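Side-chain contacts in probable exosome complex exonuclease 2 (Methanothermobacter thermautotrophicus, PDB 2WNR), which probably acts as a non-catalytic subunit of the RNA-degrading archaeal exosome and contributes to structuring the active site of its partner subunit Rrp41: residues D27-H32 / D208-E213; R35-E40 / P259-Y264; G42-A47 / Q59-V64; G79-N84 / R119-E124; C127-S132 / G175-N180. One frame throughout, in Å; residues are numbered along the deposited sequence.

Contacts 1 and 2 touch directly: Arg-35 of contact 2 lies over the Arg-29 guanidinium of contact 1, and its NH2 forms a salt bridge to Asp-208 OD1 at 2.5 Å. Contacts 2 to 5 all reach the same mixed sheet. Their centres are about 18 Å apart between contacts 2 and 3 and between 3 and 4, and about 17 Å between 4 and 5. Contacts 1 and 5 lie on opposite sides of the chain's centre, about 49 Å apart centre to centre. The subunit is predicted to be non-catalytic, so no active site of its own is expected; among the five, contact 3 is the most extensively reached by another protein of the assembly, mainly through the loop 42-47.

Contact 1: residues D27-H32 / D208-E213; sequences DGRSLH and DPSLEE
The guanidinium of Arg-29 takes the backbone carbonyl of Asp-208 at its edge, only 5° out of its plane. NH2 donates to Asp-208 O at 2.8 Å and NH1 to the same oxygen at 3.1 Å, an end-on grip of one acceptor. Elsewhere on the edge, NE donates to the syn lone pair of Asp-27 OD2 at 2.7 Å, a salt bridge tilted somewhat from the guanidinium plane. One face carries the aliphatic part of Arg-35, and on that side Asp-208 OD2 stands 3.6 Å from Arg-29 NH2. Glu-213 OE1 lies on the other side, a long 3.8 Å from NH1. Both oxygens are well off the plane: charge pairing without a directed N-H. Extended from CG to NE, the side chain carries the flat group to the helix start. There Ser-210 and Glu-213 form a capping box: Ser-210 N donates to Glu-213 OE1 at 2.8 Å, while the return bond to Ser-210 OG is weak. Asp-208 OD1 pairs with Arg-35, Glu-213 OE1 also with Arg-25. The largely buried network joins the loop between helix 11-21 and strand 37-41 to the turn linking strand 204-207 with helix 211-214.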
# COMPACT_ATOMS: atom_id res chain seq x y z
N ASP A 27 -16.41 8.08 39.28
CA ASP A 27 -17.65 8.78 38.94
C ASP A 27 -18.83 8.33 39.80
O ASP A 27 -19.97 8.74 39.57
CB ASP A 27 -17.96 8.65 37.44
CG ASP A 27 -18.33 7.24 37.04
OD1 ASP A 27 -17.80 6.27 37.64
OD2 ASP A 27 -19.15 7.11 36.10
N GLY A 28 -18.55 7.48 40.78
CA GLY A 28 -19.52 7.10 41.81
C GLY A 28 -20.64 6.14 41.43
O GLY A 28 -21.74 6.25 41.95
N ARG A 29 -20.36 5.20 40.53
CA ARG A 29 -21.36 4.18 40.18
C ARG A 29 -21.06 2.83 40.81
O ARG A 29 -19.98 2.61 41.36
CB ARG A 29 -21.54 4.05 38.66
CG ARG A 29 -20.30 4.29 37.86
CD ARG A 29 -20.58 4.26 36.37
NE ARG A 29 -19.34 4.48 35.62
CZ ARG A 29 -18.84 3.66 34.72
NH1 ARG A 29 -17.71 3.98 34.12
NH2 ARG A 29 -19.47 2.53 34.38
N SER A 30 -22.06 1.95 40.76
CA SER A 30 -21.92 0.57 41.21
C SER A 30 -20.83 -0.10 40.40
O SER A 30 -20.45 0.39 39.33
CB SER A 30 -23.25 -0.18 41.06
OG SER A 30 -23.09 -1.58 41.23
N LEU A 31 -20.32 -1.22 40.91
CA LEU A 31 -19.32 -2.00 40.19
C LEU A 31 -19.85 -2.58 38.88
O LEU A 31 -19.10 -2.69 37.92
CB LEU A 31 -18.76 -3.10 41.08
CG LEU A 31 -17.62 -2.75 42.03
CD1 LEU A 31 -16.85 -4.02 42.38
CD2 LEU A 31 -16.67 -1.70 41.46
N HIS A 32 -21.13 -2.95 38.85
CA HIS A 32 -21.72 -3.51 37.64
C HIS A 32 -22.79 -2.58 37.04
O HIS A 32 -23.90 -3.02 36.71
CB HIS A 32 -22.31 -4.91 37.91
CG HIS A 32 -21.46 -5.78 38.79
ND1 HIS A 32 -21.98 -6.47 39.86
CD2 HIS A 32 -20.14 -6.07 38.76
CE1 HIS A 32 -21.01 -7.15 40.45
NE2 HIS A 32 -19.88 -6.92 39.80
N ASP A 208 -18.33 -1.90 32.16
CA ASP A 208 -18.32 -0.68 31.35
C ASP A 208 -17.30 0.34 31.88
O ASP A 208 -17.65 1.29 32.59
CB ASP A 208 -19.74 -0.11 31.26
CG ASP A 208 -19.80 1.21 30.54
OD1 ASP A 208 -19.10 1.36 29.52
OD2 ASP A 208 -20.54 2.11 31.00
N PRO A 209 -16.01 0.12 31.56
CA PRO A 209 -14.94 0.95 32.13
C PRO A 209 -14.79 2.31 31.48
O PRO A 209 -14.97 2.45 30.27
CB PRO A 209 -13.68 0.11 31.88
CG PRO A 209 -14.01 -0.73 30.73
CD PRO A 209 -15.47 -1.01 30.79
N SER A 210 -14.44 3.30 32.28
CA SER A 210 -14.18 4.66 31.79
C SER A 210 -12.76 4.73 31.27
O SER A 210 -11.99 3.78 31.45
CB SER A 210 -14.36 5.65 32.92
OG SER A 210 -13.52 5.30 34.00
N LEU A 211 -12.41 5.83 30.61
CA LEU A 211 -11.05 6.03 30.11
C LEU A 211 -10.05 5.90 31.25
O LEU A 211 -9.03 5.25 31.11
CB LEU A 211 -10.91 7.40 29.43
CG LEU A 211 -9.61 7.63 28.66
CD1 LEU A 211 -9.67 6.96 27.29
CD2 LEU A 211 -9.33 9.11 28.50
N GLU A 212 -10.38 6.52 32.38
CA GLU A 212 -9.53 6.50 33.57
C GLU A 212 -9.27 5.06 34.02
O GLU A 212 -8.15 4.72 34.43
CB GLU A 212 -10.17 7.32 34.70
CG GLU A 212 -10.14 8.85 34.50
CD GLU A 212 -11.02 9.35 33.34
OE1 GLU A 212 -11.97 8.63 32.92
OE2 GLU A 212 -10.76 10.47 32.85
N GLU A 213 -10.30 4.22 33.92
CA GLU A 213 -10.22 2.82 34.34
C GLU A 213 -9.49 1.95 33.31
O GLU A 213 -8.71 1.08 33.69
CB GLU A 213 -11.62 2.27 34.62
CG GLU A 213 -12.23 2.83 35.90
CD GLU A 213 -13.74 2.70 35.98
OE1 GLU A 213 -14.38 2.38 34.95
OE2 GLU A 213 -14.28 2.93 37.08

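Contact 2: residues R35-E40 / P259-Y264; sequences RDISIE and PQLIEY
This is a surface contact of strand on helix, mostly apolar with one hydrogen bond: Ile-37 and Ile-39 of strand 37-41 meet Leu-261 and Tyr-264 of helix 244-268. The axes of segments 37-40 and 259-264 approach to 11.1 Å and run 41° apart in direction. The two isoleucines both direct their side chains to the helix, and Tyr-264 spans from the helix to the strand backbone, its OH reaching Ile-37 O.

Its ring is carried there by a first torsion of -171°, with CG anti to the backbone N. Ile-39 CD1 approaches the ring at its edge, 3.8 Å from Tyr-264 CD2, the two side chains sliding past each other in opposite directions. Ile-37 meets the same side of the phenol but off the ring plane: its short branch CG2 is 4.0 Å from Tyr-264 CE2, crossing at a slant. The long branch of Ile-37 goes elsewhere: its CD1 touches Leu-261 CD2 at 3.7 Å, crossing that side chain at about a right angle. Tyr-264 OH donates to Ile-37 O at 2.7 Å, tilted 30° from the carbonyl plane. The same two isoleucines also pack on Leu-156 of helix 150-164, while Phe-34 and Leu-194 border Leu-261.

Backbone bonds to strand 49-55 are made by Asp-36, Ser-38 and Glu-40, which leaves the carbonyl of Ile-37 facing away from that neighbour. The phenol therefore gives this edge carbonyl a donor, and its apolar ring meanwhile rests against the isoleucines: one residue serves both the polar and the greasy side.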
# COMPACT_ATOMS: atom_id res chain seq x y z
N ARG A 35 -22.71 3.49 32.27
CA ARG A 35 -22.91 4.93 32.23
C ARG A 35 -24.21 5.20 31.47
O ARG A 35 -24.85 4.27 30.98
CB ARG A 35 -21.74 5.62 31.53
CG ARG A 35 -20.44 5.57 32.31
CD ARG A 35 -19.24 5.75 31.41
NE ARG A 35 -19.12 4.65 30.46
CZ ARG A 35 -18.19 4.57 29.51
NH1 ARG A 35 -17.28 5.53 29.38
NH2 ARG A 35 -18.17 3.53 28.69
N ASP A 36 -24.60 6.46 31.38
CA ASP A 36 -25.80 6.83 30.65
C ASP A 36 -25.68 6.37 29.20
O ASP A 36 -24.59 6.40 28.62
CB ASP A 36 -26.05 8.33 30.73
CG ASP A 36 -26.53 8.79 32.10
OD1 ASP A 36 -26.13 9.89 32.53
OD2 ASP A 36 -27.31 8.05 32.76
N ILE A 37 -26.78 5.91 28.62
CA ILE A 37 -26.75 5.48 27.23
C ILE A 37 -27.73 6.29 26.40
O ILE A 37 -28.85 6.55 26.82
CB ILE A 37 -26.99 3.96 27.07
CG1 ILE A 37 -25.85 3.18 27.73
CG2 ILE A 37 -27.07 3.58 25.59
CD1 ILE A 37 -26.14 1.72 27.92
N SER A 38 -27.28 6.69 25.21
CA SER A 38 -28.05 7.51 24.30
C SER A 38 -28.00 6.85 22.92
O SER A 38 -26.93 6.57 22.40
CB SER A 38 -27.47 8.92 24.26
OG SER A 38 -28.16 9.77 23.37
N ILE A 39 -29.17 6.57 22.35
CA ILE A 39 -29.27 5.87 21.06
C ILE A 39 -30.18 6.62 20.09
O ILE A 39 -31.38 6.82 20.36
CB ILE A 39 -29.80 4.44 21.24
CG1 ILE A 39 -28.95 3.67 22.25
CG2 ILE A 39 -29.87 3.71 19.90
CD1 ILE A 39 -29.63 2.43 22.82
N GLU A 40 -29.62 7.05 18.96
CA GLU A 40 -30.39 7.64 17.87
C GLU A 40 -30.20 6.83 16.61
O GLU A 40 -29.13 6.29 16.37
CB GLU A 40 -29.95 9.08 17.60
CG GLU A 40 -29.97 10.01 18.80
CD GLU A 40 -29.36 11.36 18.47
OE1 GLU A 40 -30.07 12.22 17.89
OE2 GLU A 40 -28.16 11.56 18.79
N PRO A 259 -30.26 -8.61 28.65
CA PRO A 259 -31.71 -8.46 28.48
C PRO A 259 -32.24 -7.07 28.86
O PRO A 259 -33.25 -6.63 28.30
CB PRO A 259 -32.30 -9.53 29.42
CG PRO A 259 -31.16 -9.96 30.29
CD PRO A 259 -29.94 -9.81 29.44
N GLN A 260 -31.56 -6.41 29.79
CA GLN A 260 -31.89 -5.04 30.17
C GLN A 260 -31.56 -4.07 29.04
O GLN A 260 -32.40 -3.28 28.62
CB GLN A 260 -31.16 -4.63 31.46
CG GLN A 260 -31.65 -5.34 32.72
CD GLN A 260 -30.77 -5.09 33.94
OE1 GLN A 260 -30.74 -5.89 34.87
NE2 GLN A 260 -30.06 -3.97 33.95
N LEU A 261 -30.33 -4.16 28.54
CA LEU A 261 -29.87 -3.40 27.38
C LEU A 261 -30.75 -3.60 26.13
O LEU A 261 -30.96 -2.67 25.36
CB LEU A 261 -28.41 -3.75 27.05
CG LEU A 261 -27.27 -3.30 27.98
CD1 LEU A 261 -25.92 -3.70 27.40
CD2 LEU A 261 -27.29 -1.79 28.24
N ILE A 262 -31.25 -4.83 25.96
CA ILE A 262 -32.09 -5.19 24.81
C ILE A 262 -33.45 -4.48 24.81
O ILE A 262 -33.93 -4.06 23.76
CB ILE A 262 -32.23 -6.73 24.68
CG1 ILE A 262 -31.03 -7.28 23.89
CG2 ILE A 262 -33.58 -7.15 24.07
CD1 ILE A 262 -30.95 -8.79 23.88
N GLU A 263 -34.06 -4.33 25.98
CA GLU A 263 -35.31 -3.60 26.05
C GLU A 263 -35.09 -2.09 26.02
O GLU A 263 -36.00 -1.35 25.67
CB GLU A 263 -36.19 -4.04 27.23
CG GLU A 263 -35.87 -3.44 28.60
CD GLU A 263 -37.07 -3.51 29.54
OE1 GLU A 263 -37.14 -4.43 30.38
OE2 GLU A 263 -37.97 -2.64 29.41
N TYR A 264 -33.88 -1.65 26.35
CA TYR A 264 -33.53 -0.23 26.24
C TYR A 264 -33.33 0.17 24.79
O TYR A 264 -33.69 1.28 24.38
CB TYR A 264 -32.29 0.12 27.07
CG TYR A 264 -32.03 1.62 27.15
CD1 TYR A 264 -32.64 2.39 28.13
CD2 TYR A 264 -31.19 2.25 26.23
CE1 TYR A 264 -32.43 3.77 28.20
CE2 TYR A 264 -30.96 3.62 26.30
CZ TYR A 264 -31.59 4.38 27.29
OH TYR A 264 -31.37 5.74 27.35

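Contact 3: residues G42-A47 / Q59-V64; sequences GVISKA and QIIVGV
The first torsions of Ile-44 and Ile-61 bring different branches to the contact. In Ile-44 a chi1 of -45° leaves CG1 beside the backbone N, whereas in Ile-61 a chi1 of -67° turns CG2 anti to its own N. These two branches face each other, Ile-44 CG1 lying 4.5 Å from Ile-61 CG2, a loose van der Waals approach. Further along, the nearest CA atoms are those of Ala-47 and Gly-63, 6.2 Å apart. The methyl of Ala-47 is directed at the strand where glycine has no side chain, and its CB lies 4.6 Å from Val-64 O. No hydrogen bond crosses between the segments.

Topologically, 42-47 is the connection between antiparallel strands 37-41 and 49-55, and strand 58-69 pairs with 49-55 in turn. The approaches of Ile-44 to Ile-61 and of Ala-47 to Gly-63 place the connection over the third strand of an antiparallel meander. Ala-47 N makes a weak bond to Ile-44 O (3.2 Å) across the loop, and the CB atoms of both residues are directed at the strand. The chain of another protein, consistent with Rrp41, covers this region: an acidic side chain of that protein pairs with Lys-46, and an aromatic one packs on Ile-61.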
# COMPACT_ATOMS: atom_id res chain seq x y z
N GLY A 42 -31.35 6.68 12.14
CA GLY A 42 -31.66 7.54 10.98
C GLY A 42 -30.92 8.86 11.01
O GLY A 42 -31.47 9.91 10.67
N VAL A 43 -29.65 8.80 11.39
CA VAL A 43 -28.80 9.97 11.61
C VAL A 43 -28.21 10.53 10.32
O VAL A 43 -28.12 11.76 10.15
CB VAL A 43 -27.69 9.63 12.64
CG1 VAL A 43 -26.61 10.70 12.67
CG2 VAL A 43 -28.31 9.44 14.01
N ILE A 44 -27.79 9.63 9.42
CA ILE A 44 -27.23 9.99 8.12
C ILE A 44 -28.29 9.70 7.06
O ILE A 44 -28.62 8.54 6.80
CB ILE A 44 -25.94 9.18 7.79
CG1 ILE A 44 -24.99 9.11 8.99
CG2 ILE A 44 -25.24 9.74 6.55
CD1 ILE A 44 -24.43 10.47 9.47
N SER A 45 -28.83 10.75 6.45
CA SER A 45 -30.02 10.59 5.61
C SER A 45 -29.76 9.77 4.35
O SER A 45 -30.64 9.03 3.89
CB SER A 45 -30.66 11.93 5.26
OG SER A 45 -30.11 12.48 4.08
N LYS A 46 -28.55 9.88 3.81
CA LYS A 46 -28.17 9.13 2.61
C LYS A 46 -28.01 7.63 2.86
O LYS A 46 -28.28 6.83 1.96
CB LYS A 46 -26.90 9.72 1.99
CG LYS A 46 -27.14 11.01 1.23
CD LYS A 46 -25.86 11.53 0.62
CE LYS A 46 -26.15 12.62 -0.37
NZ LYS A 46 -24.87 13.09 -0.94
N ALA A 47 -27.58 7.28 4.07
CA ALA A 47 -27.32 5.89 4.48
C ALA A 47 -28.61 5.08 4.67
O ALA A 47 -29.58 5.57 5.24
CB ALA A 47 -26.51 5.87 5.76
N GLN A 59 -18.49 8.07 21.84
CA GLN A 59 -19.47 8.28 20.79
C GLN A 59 -19.09 7.56 19.51
O GLN A 59 -17.97 7.70 19.02
CB GLN A 59 -19.65 9.77 20.54
CG GLN A 59 -20.76 10.11 19.57
CD GLN A 59 -21.04 11.59 19.53
OE1 GLN A 59 -20.71 12.33 20.45
NE2 GLN A 59 -21.68 12.03 18.46
N ILE A 60 -20.03 6.80 18.97
CA ILE A 60 -19.80 6.04 17.75
C ILE A 60 -20.98 6.24 16.80
O ILE A 60 -22.13 6.15 17.21
CB ILE A 60 -19.62 4.51 18.04
CG1 ILE A 60 -18.32 4.25 18.78
CG2 ILE A 60 -19.65 3.69 16.75
CD1 ILE A 60 -18.12 2.81 19.16
N ILE A 61 -20.67 6.53 15.55
CA ILE A 61 -21.68 6.55 14.50
C ILE A 61 -21.48 5.35 13.57
O ILE A 61 -20.37 5.08 13.12
CB ILE A 61 -21.63 7.84 13.71
CG1 ILE A 61 -22.05 9.01 14.61
CG2 ILE A 61 -22.51 7.74 12.46
CD1 ILE A 61 -21.64 10.34 14.09
N VAL A 62 -22.56 4.63 13.30
CA VAL A 62 -22.49 3.47 12.43
C VAL A 62 -23.39 3.68 11.22
O VAL A 62 -24.51 4.14 11.36
CB VAL A 62 -22.86 2.16 13.16
CG1 VAL A 62 -22.90 0.99 12.19
CG2 VAL A 62 -21.88 1.88 14.28
N GLY A 63 -22.88 3.36 10.04
CA GLY A 63 -23.70 3.36 8.85
C GLY A 63 -23.75 1.96 8.25
O GLY A 63 -22.77 1.21 8.32
N VAL A 64 -24.90 1.62 7.68
CA VAL A 64 -25.06 0.35 6.99
C VAL A 64 -25.34 0.65 5.52
O VAL A 64 -26.34 1.30 5.19
CB VAL A 64 -26.20 -0.52 7.58
CG1 VAL A 64 -26.26 -1.86 6.87
CG2 VAL A 64 -26.01 -0.75 9.07

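Contact 4: residues G79-N84 / R119-E124; sequences GVILTN and RMIDLE
One hydrogen bond and one group of apolar side chains carry the contact of Gly-79 and Ile-81 with Ile-121 and Leu-123. The polar part is backbone to backbone: Gly-79 N donates to Leu-123 O at 2.8 Å, from above the carbonyl plane and not on a lone pair.

The apolar part centres on the long branch of Ile-81. Its CD1 lies 3.8 Å from Leu-123 CD2 and 3.9 Å from Ile-121 CD1, so two methyls of the loop meet one of the strand. Ile-81 and Leu-123 cross at about a right angle. With chi1 near -49°, Leu-123 sets CG anti to its carbonyl carbon; from there CD2 reaches Ile-81 while CD1 lies 3.5 Å from Gly-79 O. Outside the segments, Leu-139 of strand 133-145 and Ile-115 of helix 102-117 also pack on Ile-81, and Leu-162 of helix 150-164 on Ile-121.

The loop that leaves helix 102-117 through a Schellman motif at Arg-119 is thus fastened to the start of strand 80-87. The bond gives the N-H of Gly-79, just ahead of the strand, an acceptor, and the nondirectional packing beside it is what buries the hydrocarbon.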
# COMPACT_ATOMS: atom_id res chain seq x y z
N GLY A 79 -25.58 -14.14 1.80
CA GLY A 79 -25.27 -12.72 1.62
C GLY A 79 -24.05 -12.40 2.46
O GLY A 79 -23.65 -13.19 3.31
N VAL A 80 -23.45 -11.25 2.22
CA VAL A 80 -22.19 -10.91 2.86
C VAL A 80 -22.34 -9.80 3.89
O VAL A 80 -23.09 -8.84 3.69
CB VAL A 80 -21.14 -10.53 1.79
CG1 VAL A 80 -19.82 -10.13 2.44
CG2 VAL A 80 -20.95 -11.67 0.80
N ILE A 81 -21.63 -9.94 5.01
CA ILE A 81 -21.44 -8.84 5.97
C ILE A 81 -19.97 -8.46 6.01
O ILE A 81 -19.11 -9.33 6.10
CB ILE A 81 -21.91 -9.22 7.39
CG1 ILE A 81 -23.44 -9.30 7.44
CG2 ILE A 81 -21.44 -8.20 8.42
CD1 ILE A 81 -24.00 -9.72 8.79
N LEU A 82 -19.68 -7.16 5.94
CA LEU A 82 -18.32 -6.64 6.00
C LEU A 82 -18.23 -5.55 7.07
O LEU A 82 -18.78 -4.46 6.91
CB LEU A 82 -17.93 -6.07 4.64
CG LEU A 82 -17.58 -7.09 3.56
CD1 LEU A 82 -17.80 -6.51 2.19
CD2 LEU A 82 -16.15 -7.61 3.70
N THR A 83 -17.53 -5.85 8.17
CA THR A 83 -17.43 -4.93 9.29
C THR A 83 -16.08 -4.23 9.27
O THR A 83 -15.04 -4.87 9.15
CB THR A 83 -17.63 -5.65 10.65
OG1 THR A 83 -18.89 -6.31 10.64
CG2 THR A 83 -17.61 -4.67 11.83
N ASN A 84 -16.10 -2.91 9.35
CA ASN A 84 -14.88 -2.13 9.41
C ASN A 84 -15.06 -0.93 10.34
O ASN A 84 -16.14 -0.33 10.38
CB ASN A 84 -14.41 -1.68 8.02
CG ASN A 84 -13.10 -0.87 8.09
OD1 ASN A 84 -12.02 -1.44 8.26
ND2 ASN A 84 -13.21 0.46 7.99
N ARG A 119 -26.06 -15.03 14.65
CA ARG A 119 -26.89 -15.30 13.47
C ARG A 119 -28.08 -14.34 13.44
O ARG A 119 -29.22 -14.71 13.15
CB ARG A 119 -27.32 -16.78 13.39
CG ARG A 119 -26.17 -17.79 13.63
CD ARG A 119 -26.27 -19.04 12.75
NE ARG A 119 -27.54 -19.72 12.91
CZ ARG A 119 -28.50 -19.92 12.00
NH1 ARG A 119 -28.39 -19.53 10.73
NH2 ARG A 119 -29.59 -20.55 12.40
N MET A 120 -27.77 -13.09 13.76
CA MET A 120 -28.73 -12.00 13.84
C MET A 120 -29.40 -11.74 12.51
O MET A 120 -30.61 -11.49 12.46
CB MET A 120 -28.01 -10.74 14.30
CG MET A 120 -28.81 -9.47 14.17
SD MET A 120 -28.01 -8.16 15.10
CE MET A 120 -29.21 -6.85 14.85
N ILE A 121 -28.62 -11.81 11.44
CA ILE A 121 -29.13 -11.59 10.09
C ILE A 121 -29.14 -12.90 9.31
O ILE A 121 -28.14 -13.61 9.27
CB ILE A 121 -28.30 -10.49 9.39
CG1 ILE A 121 -28.58 -9.15 10.05
CG2 ILE A 121 -28.64 -10.39 7.91
CD1 ILE A 121 -27.44 -8.20 9.96
N ASP A 122 -30.27 -13.22 8.70
CA ASP A 122 -30.39 -14.41 7.86
C ASP A 122 -29.79 -14.14 6.49
O ASP A 122 -30.50 -13.76 5.55
CB ASP A 122 -31.85 -14.85 7.72
CG ASP A 122 -32.00 -16.31 7.29
OD1 ASP A 122 -30.98 -16.97 6.99
OD2 ASP A 122 -33.15 -16.80 7.25
N LEU A 123 -28.47 -14.34 6.39
CA LEU A 123 -27.73 -14.15 5.14
C LEU A 123 -28.34 -14.91 3.94
O LEU A 123 -28.20 -14.48 2.79
CB LEU A 123 -26.25 -14.53 5.31
CG LEU A 123 -25.43 -13.98 6.49
CD1 LEU A 123 -23.99 -14.52 6.52
CD2 LEU A 123 -25.46 -12.45 6.65
N GLU A 124 -29.01 -16.03 4.21
CA GLU A 124 -29.70 -16.79 3.16
C GLU A 124 -30.75 -15.97 2.43
O GLU A 124 -30.98 -16.17 1.24
CB GLU A 124 -30.35 -18.04 3.74
CG GLU A 124 -29.47 -19.28 3.72
CD GLU A 124 -30.26 -20.55 3.88
OE1 GLU A 124 -30.95 -20.69 4.92
OE2 GLU A 124 -30.21 -21.43 2.98

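Contact 5: residues C127-S132 / G175-N180; sequences CIIEGS and GEVVIN
Two consecutive residues, Ile-128 and Ile-129, turn their side chains to the same partner, Val-177, where successive residues of a regular strand would face opposite ways. The reason is a classic beta bulge: both isoleucines stand opposite Lys-133 of the neighbouring strand, and the chain turns a corner at Ile-128, whose psi is -69°.

The two isoleucines make contact with different branches. Ile-128 uses its short one, CG2, which is anti to the backbone N and faces the fork of Val-177, about equally far from both methyls: 3.8 Å from Val-177 CG2 and 3.9 Å from Val-177 CG1. These side chains cross at about a right angle. Ile-129 instead sends out the long branch; its CD1 is a more distant 4.4 Å from Val-177 CG2 and comes nearer to the backbone, at 3.5 Å from Gly-175 O. No hydrogen bond links the segments, and the closest CA atoms, Ile-128 CA and Val-177 CA, are 7.8 Å apart, which fits side-chain packing rather than strand pairing.

Around them, Ala-170 and Val-172 of strand 166-173 add to the apolar surface of Ile-128, and Ile-68 of strand 58-69 touches Val-177. Strands 166-173 and 176-180 form an antiparallel hairpin with Gly-175 at its turn. A bulged outer strand of the large mixed sheet here packs against that hairpin, an apolar sheet-to-sheet contact at the surface.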
# COMPACT_ATOMS: atom_id res chain seq x y z
N CYS A 127 -29.44 -13.52 -0.31
CA CYS A 127 -29.18 -14.09 -1.62
C CYS A 127 -30.04 -13.40 -2.67
O CYS A 127 -31.17 -12.99 -2.38
CB CYS A 127 -29.52 -15.59 -1.61
SG CYS A 127 -28.55 -16.56 -2.78
N ILE A 128 -29.51 -13.23 -3.88
CA ILE A 128 -30.34 -12.87 -5.03
C ILE A 128 -30.28 -14.00 -6.06
O ILE A 128 -31.27 -14.68 -6.26
CB ILE A 128 -30.00 -11.48 -5.65
CG1 ILE A 128 -30.52 -10.35 -4.76
CG2 ILE A 128 -30.60 -11.34 -7.04
CD1 ILE A 128 -29.43 -9.60 -4.03
N ILE A 129 -29.13 -14.19 -6.70
CA ILE A 129 -28.86 -15.39 -7.48
C ILE A 129 -27.70 -16.18 -6.86
O ILE A 129 -26.55 -15.72 -6.86
CB ILE A 129 -28.56 -15.09 -8.96
CG1 ILE A 129 -29.75 -14.37 -9.60
CG2 ILE A 129 -28.23 -16.39 -9.70
CD1 ILE A 129 -29.47 -13.75 -10.97
N GLU A 130 -28.03 -17.36 -6.34
CA GLU A 130 -27.07 -18.30 -5.76
C GLU A 130 -25.79 -18.42 -6.61
O GLU A 130 -25.84 -18.77 -7.80
CB GLU A 130 -27.74 -19.67 -5.63
CG GLU A 130 -27.22 -20.61 -4.54
CD GLU A 130 -28.03 -21.93 -4.50
OE1 GLU A 130 -27.61 -22.89 -3.80
OE2 GLU A 130 -29.08 -22.02 -5.18
N GLY A 131 -24.66 -18.09 -5.99
CA GLY A 131 -23.34 -18.23 -6.62
C GLY A 131 -22.96 -17.16 -7.63
O GLY A 131 -22.17 -17.43 -8.54
N SER A 132 -23.50 -15.95 -7.45
CA SER A 132 -23.34 -14.86 -8.41
C SER A 132 -23.69 -13.47 -7.86
O SER A 132 -22.84 -12.58 -7.85
CB SER A 132 -24.15 -15.13 -9.68
OG SER A 132 -23.84 -14.21 -10.71
N GLY A 175 -32.48 -12.58 -15.86
CA GLY A 175 -31.16 -13.06 -15.48
C GLY A 175 -30.33 -11.94 -14.87
O GLY A 175 -29.37 -12.19 -14.13
N GLU A 176 -30.70 -10.70 -15.18
CA GLU A 176 -30.09 -9.53 -14.55
C GLU A 176 -30.78 -9.23 -13.21
O GLU A 176 -31.85 -9.78 -12.92
CB GLU A 176 -30.14 -8.31 -15.49
CG GLU A 176 -29.46 -8.54 -16.85
CD GLU A 176 -28.85 -7.27 -17.42
OE1 GLU A 176 -27.94 -6.70 -16.76
OE2 GLU A 176 -29.26 -6.87 -18.53
N VAL A 177 -30.17 -8.36 -12.41
CA VAL A 177 -30.71 -8.03 -11.09
C VAL A 177 -31.42 -6.68 -11.07
O VAL A 177 -30.78 -5.61 -11.05
CB VAL A 177 -29.64 -8.13 -9.98
CG1 VAL A 177 -30.23 -7.83 -8.61
CG2 VAL A 177 -29.02 -9.51 -9.98
N VAL A 178 -32.74 -6.74 -11.09
CA VAL A 178 -33.59 -5.57 -11.02
C VAL A 178 -33.62 -5.06 -9.58
O VAL A 178 -33.97 -5.80 -8.66
CB VAL A 178 -35.03 -5.88 -11.50
CG1 VAL A 178 -35.94 -4.66 -11.37
CG2 VAL A 178 -35.02 -6.39 -12.94
N ILE A 179 -33.24 -3.80 -9.39
CA ILE A 179 -33.44 -3.12 -8.11
C ILE A 179 -34.80 -2.40 -8.13
O ILE A 179 -35.08 -1.60 -9.02
CB ILE A 179 -32.30 -2.14 -7.78
CG1 ILE A 179 -31.00 -2.90 -7.50
CG2 ILE A 179 -32.66 -1.28 -6.57
CD1 ILE A 179 -29.75 -2.01 -7.26
N ASN A 180 -35.64 -2.71 -7.14
CA ASN A 180 -36.94 -2.05 -7.00
C ASN A 180 -36.96 -1.20 -5.74
O ASN A 180 -37.19 -1.70 -4.63
CB ASN A 180 -38.06 -3.10 -6.99
CG ASN A 180 -39.45 -2.48 -7.08
OD1 ASN A 180 -39.62 -1.28 -6.88
ND2 ASN A 180 -40.44 -3.31 -7.38